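Local atomic coordinates of mosquitocidal toxin (PDB entry 2VSE), a protein that probably kills mosquito larvae by ADP-ribosylating target proteins, its enzyme domain being joined to four ricin-B-type lectin domains likely to bind carbohydrate. Residues S696-G701 with L739-N744; K745-I750 with Y780-Y785. All coordinates share one frame; numbering follows the deposited sequence.

In the fold
Both contacts lie in the last of the ricin-B-type beta-trefoil domains and share one antiparallel sheet. Interaction 1 sets the loop leading into strand 701-707 against strand 737-742; interaction 2 pairs the next strand, 747-752, with strand 780-786. Backbone bonds between Lys-740 and Gln-749 tie the two together, and the Tyr-748 hydroxyl accepts a bond from the N-H of Phe-699. Interaction 1 is partly buried and sparse: one direct backbone bond, one bridging water and an amide stacked on a tyrosine. Interaction 2 is buried and larger, with a reciprocal pair of backbone bonds and aliphatic chains laid on aromatic rings.

Interaction 1: S696-G701 with L739-N744; sequences SNNFTG and LKYNDN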
loop_
_atom_site.group_PDB
_atom_site.type_symbol
_atom_site.label_atom_id
_atom_site.label_comp_id
_atom_site.label_asym_id
_atom_site.label_seq_id
_atom_site.Cartn_x
_atom_site.Cartn_y
_atom_site.Cartn_z
ATOM N N SER A 696 -17.134 1.167 -14.074
ATOM C CA SER A 696 -18.132 1.828 -13.254
ATOM C C SER A 696 -17.720 3.246 -12.857
ATOM O O SER A 696 -18.388 3.871 -12.019
ATOM C CB SER A 696 -18.381 1.024 -11.994
ATOM O OG SER A 696 -17.163 0.827 -11.289
ATOM N N ASN A 697 -16.651 3.786 -13.446
ATOM C CA ASN A 697 -16.301 5.180 -13.151
ATOM C C ASN A 697 -17.091 6.157 -14.023
ATOM O O ASN A 697 -16.518 6.885 -14.846
ATOM C CB ASN A 697 -14.789 5.441 -13.257
ATOM C CG ASN A 697 -14.041 5.130 -11.961
ATOM O OD1 ASN A 697 -13.688 6.042 -11.207
ATOM N ND2 ASN A 697 -13.787 3.849 -11.707
ATOM N N ASN A 698 -18.410 6.173 -13.835
ATOM C CA ASN A 698 -19.276 7.068 -14.606
ATOM C C ASN A 698 -19.900 8.142 -13.741
ATOM O O ASN A 698 -20.133 7.936 -12.563
ATOM C CB ASN A 698 -20.351 6.266 -15.346
ATOM C CG ASN A 698 -19.764 5.080 -16.100
ATOM O OD1 ASN A 698 -18.968 5.251 -17.029
ATOM N ND2 ASN A 698 -20.122 3.872 -15.681
ATOM N N PHE A 699 -20.161 9.299 -14.329
ATOM C CA PHE A 699 -20.839 10.377 -13.631
ATOM C C PHE A 699 -22.328 10.091 -13.468
ATOM O O PHE A 699 -22.989 9.628 -14.410
ATOM C CB PHE A 699 -20.675 11.677 -14.398
ATOM C CG PHE A 699 -19.270 12.169 -14.465
ATOM C CD1 PHE A 699 -18.762 12.994 -13.464
ATOM C CD2 PHE A 699 -18.452 11.829 -15.546
ATOM C CE1 PHE A 699 -17.445 13.481 -13.538
ATOM C CE2 PHE A 699 -17.141 12.295 -15.631
ATOM C CZ PHE A 699 -16.629 13.121 -14.626
ATOM N N THR A 700 -22.845 10.364 -12.272
ATOM C CA THR A 700 -24.278 10.331 -12.024
ATOM C C THR A 700 -24.694 11.561 -11.225
ATOM O O THR A 700 -23.923 12.070 -10.416
ATOM C CB THR A 700 -24.691 9.066 -11.272
ATOM O OG1 THR A 700 -23.983 8.999 -10.026
ATOM C CG2 THR A 700 -24.371 7.815 -12.093
ATOM N N GLY A 701 -25.910 12.042 -11.469
ATOM C CA GLY A 701 -26.462 13.163 -10.737
ATOM C C GLY A 701 -26.206 14.517 -11.364
ATOM O O GLY A 701 -26.053 14.645 -12.583
ATOM N N LEU A 739 -26.361 14.526 -15.512
ATOM C CA LEU A 739 -25.620 13.684 -16.427
ATOM C C LEU A 739 -26.233 12.303 -16.486
ATOM O O LEU A 739 -26.225 11.553 -15.511
ATOM C CB LEU A 739 -24.132 13.661 -16.093
ATOM C CG LEU A 739 -23.305 14.660 -16.927
ATOM C CD1 LEU A 739 -23.612 16.105 -16.569
ATOM C CD2 LEU A 739 -21.813 14.398 -16.782
ATOM N N LYS A 740 -26.827 11.999 -17.633
ATOM C CA LYS A 740 -27.516 10.748 -17.841
ATOM C C LYS A 740 -26.663 9.846 -18.700
ATOM O O LYS A 740 -26.559 10.031 -19.917
ATOM C CB LYS A 740 -28.871 10.991 -18.507
ATOM C CG LYS A 740 -29.681 9.695 -18.712
ATOM C CD LYS A 740 -30.941 9.958 -19.527
ATOM C CE LYS A 740 -31.727 8.674 -19.730
ATOM N NZ LYS A 740 -33.178 8.936 -19.807
ATOM N N TYR A 741 -26.059 8.863 -18.057
ATOM C CA TYR A 741 -25.130 7.985 -18.728
ATOM C C TYR A 741 -25.855 6.936 -19.540
ATOM O O TYR A 741 -26.803 6.313 -19.064
ATOM C CB TYR A 741 -24.210 7.328 -17.703
ATOM C CG TYR A 741 -23.117 6.495 -18.301
ATOM C CD1 TYR A 741 -22.151 7.071 -19.120
ATOM C CD2 TYR A 741 -23.036 5.126 -18.041
ATOM C CE1 TYR A 741 -21.138 6.307 -19.682
ATOM C CE2 TYR A 741 -22.014 4.351 -18.594
ATOM C CZ TYR A 741 -21.082 4.954 -19.409
ATOM O OH TYR A 741 -20.076 4.222 -19.951
ATOM N N ASN A 742 -25.406 6.738 -20.773
ATOM C CA ASN A 742 -25.906 5.626 -21.577
ATOM C C ASN A 742 -24.792 4.609 -21.748
ATOM O O ASN A 742 -23.777 4.878 -22.409
ATOM C CB ASN A 742 -26.451 6.117 -22.926
ATOM C CG ASN A 742 -27.008 4.986 -23.796
ATOM O OD1 ASN A 742 -26.423 3.904 -23.892
ATOM N ND2 ASN A 742 -28.136 5.249 -24.453
ATOM N N ASP A 743 -25.000 3.447 -21.143
ATOM C CA ASP A 743 -24.021 2.371 -21.108
ATOM C C ASP A 743 -23.677 1.782 -22.492
ATOM O O ASP A 743 -22.560 1.318 -22.700
ATOM C CB ASP A 743 -24.527 1.267 -20.179
ATOM C CG ASP A 743 -23.461 0.268 -19.832
ATOM O OD1 ASP A 743 -23.745 -0.941 -19.892
ATOM O OD2 ASP A 743 -22.337 0.683 -19.498
ATOM N N ASN A 744 -24.633 1.779 -23.422
ATOM C CA ASN A 744 -24.389 1.267 -24.770
ATOM C C ASN A 744 -23.461 2.186 -25.551
ATOM O O ASN A 744 -22.657 1.728 -26.367
ATOM C CB ASN A 744 -25.687 1.157 -25.566
ATOM C CG ASN A 744 -26.555 0.009 -25.127
ATOM O OD1 ASN A 744 -26.066 -1.075 -24.810
ATOM N ND2 ASN A 744 -27.865 0.232 -25.132
HETATM O O HOH W 1 -25.572 8.730 -15.378
#
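Where residues 696-701 run up to strand 739-742, the backbones meet directly at one end, Leu-739 N donating to Gly-701 O at 2.9 Å. The loop leads into strand 701-707 of the last ricin-B-type beta-trefoil. Farther along, the chains separate and a water bridges them: it donates to the carbonyl oxygens of Phe-699 and Leu-739 and accepts from the N-H of Tyr-741, with 2.7 Å from water to Tyr-741 N. One molecule thus joins three backbone groups of the loop and the strand.

Among the side chains, Asn-698 lies over one face of the Tyr-741 ring. Its amide is stacked on the ring with the planes 18° apart, CG riding 3.4 Å above the plane and offset toward the rim, while CB contributes a CH-pi contact. Tyr-741 carries its CG anti to the backbone N (chi1 -174°), which brings one face of the ring against this amide. The ring also meets that of Tyr-748 on the next strand.

Phe-699 and Leu-739 lie side by side and point the same way, Phe-699 CB touching Leu-739 CD2 at 3.8 Å. The phenyl ring continues into a cluster with Phe-703, Phe-792 and Phe-832, joining the loop to the aromatic interior of the domain. On the enzyme side, Asn-697 OD1 accepts bonds from the backbone N-H groups of Glu-95 and Asp-96, linking this approach to the ADP-ribosyltransferase part. At the stacked pair, Asn-698 OD1 sits over the phenol end of the ring, 3.2 Å from Tyr-741 CZ.

Interaction 2: K745-I750 with Y780-Y785; sequences KNAYQI and YWYVEY
Tyr-748 N gives its hydrogen to Trp-781 O at 2.7 Å, nearly straight (N-H...O 170°), and Trp-781 N returns a more bent bond to Tyr-748 O at 2.8 Å. Together they make one antiparallel hydrogen-bonded pair between neighbouring strands of the beta-trefoil sheet. The axes of segments 747-750 and 780-785 run 120° apart, well short of straight antiparallel, and direct pairing soon gives way to water: one molecule donates to Asn-746 O and accepts from Val-783 N. Asn-746 and Ala-747 form a G1 beta bulge opposite Asn-742, at the turn leading into strand 747-750.

The Tyr-780 ring is sandwiched. Lys-745 crosses one face at about a right angle, its CD 3.6 Å above the ring centre; the ammonium lies farther off, at most a weak cation-pi partner. Against the opposite face lies Gln-749, with CG offset toward the rim and the amide stacked almost flat, 9° from the ring plane. The Gln-749 chain is extended beyond CG, which carries its amide out over the phenol end, and NE2 is hydrogen-bonded to Ser-779 OG. Tyr-780 OH is held in turn by Asn-774 O and Asn-742 ND2.

On the sheet face of Tyr-748 and Trp-781, Tyr-748 CD2 meets Val-783 CG2 at 3.8 Å, and Ile-750 CD1 packs against Trp-781 CB. The indole NE1 reaches Leu-757 O, on the strand following in the chain. Ala-747 CB makes an off-centre CH-pi contact with the Tyr-782 ring, with Asn-746 O at that ring's edge, 3.4 Å from CD1. Two backbone bonds therefore set the strand pairing, while contact on both faces probably restrains rotation of the Tyr-780 ring, and its hydroxyl bonds hold the end in place.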
loop_
_atom_site.group_PDB
_atom_site.type_symbol
_atom_site.label_atom_id
_atom_site.label_comp_id
_atom_site.label_asym_id
_atom_site.label_seq_id
_atom_site.Cartn_x
_atom_site.Cartn_y
_atom_site.Cartn_z
ATOM N N LYS A 745 -23.592 3.488 -25.305
ATOM C CA LYS A 745 -22.918 4.481 -26.109
ATOM C C LYS A 745 -21.651 4.987 -25.463
ATOM O O LYS A 745 -20.871 5.677 -26.106
ATOM C CB LYS A 745 -23.848 5.660 -26.384
ATOM C CG LYS A 745 -24.992 5.325 -27.307
ATOM C CD LYS A 745 -25.844 6.541 -27.585
ATOM C CE LYS A 745 -27.082 6.156 -28.361
ATOM N NZ LYS A 745 -26.724 5.573 -29.692
ATOM N N ASN A 746 -21.450 4.651 -24.191
ATOM C CA ASN A 746 -20.309 5.172 -23.427
ATOM C C ASN A 746 -20.326 6.697 -23.407
ATOM O O ASN A 746 -19.288 7.338 -23.298
ATOM C CB ASN A 746 -18.986 4.659 -24.005
ATOM C CG ASN A 746 -18.951 3.148 -24.114
ATOM O OD1 ASN A 746 -19.169 2.585 -25.185
ATOM N ND2 ASN A 746 -18.713 2.483 -22.997
ATOM N N ALA A 747 -21.520 7.268 -23.511
ATOM C CA ALA A 747 -21.694 8.710 -23.573
ATOM C C ALA A 747 -22.853 9.193 -22.682
ATOM O O ALA A 747 -23.662 8.398 -22.200
ATOM C CB ALA A 747 -21.881 9.169 -25.041
ATOM N N TYR A 748 -22.912 10.502 -22.475
ATOM C CA TYR A 748 -23.896 11.141 -21.615
ATOM C C TYR A 748 -24.837 12.074 -22.370
ATOM O O TYR A 748 -24.423 12.838 -23.262
ATOM C CB TYR A 748 -23.172 11.992 -20.575
ATOM C CG TYR A 748 -22.260 11.212 -19.674
ATOM C CD1 TYR A 748 -22.673 10.814 -18.397
ATOM C CD2 TYR A 748 -20.986 10.857 -20.102
ATOM C CE1 TYR A 748 -21.819 10.090 -17.571
ATOM C CE2 TYR A 748 -20.135 10.145 -19.298
ATOM C CZ TYR A 748 -20.548 9.762 -18.037
ATOM O OH TYR A 748 -19.670 9.053 -17.259
ATOM N N GLN A 749 -26.104 12.030 -21.997
ATOM C CA GLN A 749 -26.948 13.171 -22.280
ATOM C C GLN A 749 -26.793 14.110 -21.103
ATOM O O GLN A 749 -26.644 13.669 -19.947
ATOM C CB GLN A 749 -28.391 12.769 -22.560
ATOM C CG GLN A 749 -28.559 12.153 -23.935
ATOM C CD GLN A 749 -29.894 11.496 -24.117
ATOM O OE1 GLN A 749 -30.296 10.672 -23.302
ATOM N NE2 GLN A 749 -30.590 11.836 -25.195
ATOM N N ILE A 750 -26.734 15.400 -21.413
ATOM C CA ILE A 750 -26.506 16.429 -20.410
ATOM C C ILE A 750 -27.699 17.368 -20.502
ATOM O O ILE A 750 -27.896 18.042 -21.520
ATOM C CB ILE A 750 -25.159 17.159 -20.661
ATOM C CG1 ILE A 750 -23.991 16.156 -20.664
ATOM C CG2 ILE A 750 -24.952 18.279 -19.639
ATOM C CD1 ILE A 750 -22.661 16.747 -21.151
ATOM N N TYR A 780 -25.648 13.430 -27.329
ATOM C CA TYR A 780 -24.728 12.587 -26.568
ATOM C C TYR A 780 -23.331 13.164 -26.534
ATOM O O TYR A 780 -22.856 13.709 -27.521
ATOM C CB TYR A 780 -24.703 11.166 -27.124
ATOM C CG TYR A 780 -25.864 10.352 -26.622
ATOM C CD1 TYR A 780 -25.828 9.748 -25.363
ATOM C CD2 TYR A 780 -27.022 10.208 -27.395
ATOM C CE1 TYR A 780 -26.904 9.028 -24.893
ATOM C CE2 TYR A 780 -28.096 9.480 -26.940
ATOM C CZ TYR A 780 -28.036 8.896 -25.687
ATOM O OH TYR A 780 -29.104 8.172 -25.231
ATOM N N TRP A 781 -22.673 13.057 -25.387
ATOM C CA TRP A 781 -21.352 13.652 -25.215
ATOM C C TRP A 781 -20.438 12.647 -24.517
ATOM O O TRP A 781 -20.858 11.956 -23.571
ATOM C CB TRP A 781 -21.465 14.944 -24.396
ATOM C CG TRP A 781 -22.440 15.925 -25.036
ATOM C CD1 TRP A 781 -23.786 15.976 -24.843
ATOM C CD2 TRP A 781 -22.135 16.958 -25.990
ATOM N NE1 TRP A 781 -24.338 16.967 -25.617
ATOM C CE2 TRP A 781 -23.351 17.587 -26.326
ATOM C CE3 TRP A 781 -20.952 17.407 -26.592
ATOM C CZ2 TRP A 781 -23.425 18.656 -27.224
ATOM C CZ3 TRP A 781 -21.023 18.469 -27.502
ATOM C CH2 TRP A 781 -22.250 19.082 -27.800
ATOM N N TYR A 782 -19.206 12.532 -25.006
ATOM C CA TYR A 782 -18.176 11.793 -24.288
ATOM C C TYR A 782 -17.507 12.766 -23.334
ATOM O O TYR A 782 -17.229 13.936 -23.698
ATOM C CB TYR A 782 -17.126 11.228 -25.241
ATOM C CG TYR A 782 -17.702 10.337 -26.312
ATOM C CD1 TYR A 782 -18.080 9.010 -26.032
ATOM C CD2 TYR A 782 -17.893 10.818 -27.605
ATOM C CE1 TYR A 782 -18.625 8.196 -27.028
ATOM C CE2 TYR A 782 -18.424 10.013 -28.594
ATOM C CZ TYR A 782 -18.789 8.721 -28.307
ATOM O OH TYR A 782 -19.293 7.950 -29.326
ATOM N N VAL A 783 -17.268 12.296 -22.113
ATOM C CA VAL A 783 -16.546 13.072 -21.126
ATOM C C VAL A 783 -15.199 12.384 -20.897
ATOM O O VAL A 783 -15.130 11.286 -20.380
ATOM C CB VAL A 783 -17.399 13.235 -19.841
ATOM C CG1 VAL A 783 -16.692 14.063 -18.808
ATOM C CG2 VAL A 783 -18.743 13.863 -20.183
ATOM N N GLU A 784 -14.121 13.031 -21.316
ATOM C CA GLU A 784 -12.813 12.372 -21.388
ATOM C C GLU A 784 -11.813 13.122 -20.539
ATOM O O GLU A 784 -11.599 14.312 -20.751
ATOM C CB GLU A 784 -12.327 12.317 -22.842
ATOM C CG GLU A 784 -13.324 11.659 -23.809
ATOM C CD GLU A 784 -12.944 11.787 -25.293
ATOM O OE1 GLU A 784 -12.079 12.621 -25.654
ATOM O OE2 GLU A 784 -13.517 11.022 -26.107
ATOM N N TYR A 785 -11.213 12.431 -19.574
ATOM C CA TYR A 785 -10.197 13.018 -18.749
ATOM C C TYR A 785 -8.887 13.118 -19.520
ATOM O O TYR A 785 -8.458 12.153 -20.149
ATOM C CB TYR A 785 -9.978 12.211 -17.456
ATOM C CG TYR A 785 -9.022 12.915 -16.510
ATOM C CD1 TYR A 785 -9.380 14.129 -15.908
ATOM C CD2 TYR A 785 -7.759 12.415 -16.261
ATOM C CE1 TYR A 785 -8.514 14.809 -15.057
ATOM C CE2 TYR A 785 -6.870 13.092 -15.415
ATOM C CZ TYR A 785 -7.268 14.288 -14.820
ATOM O OH TYR A 785 -6.430 14.965 -13.976
HETATM O O HOH W 2 -17.924 9.387 -21.908
#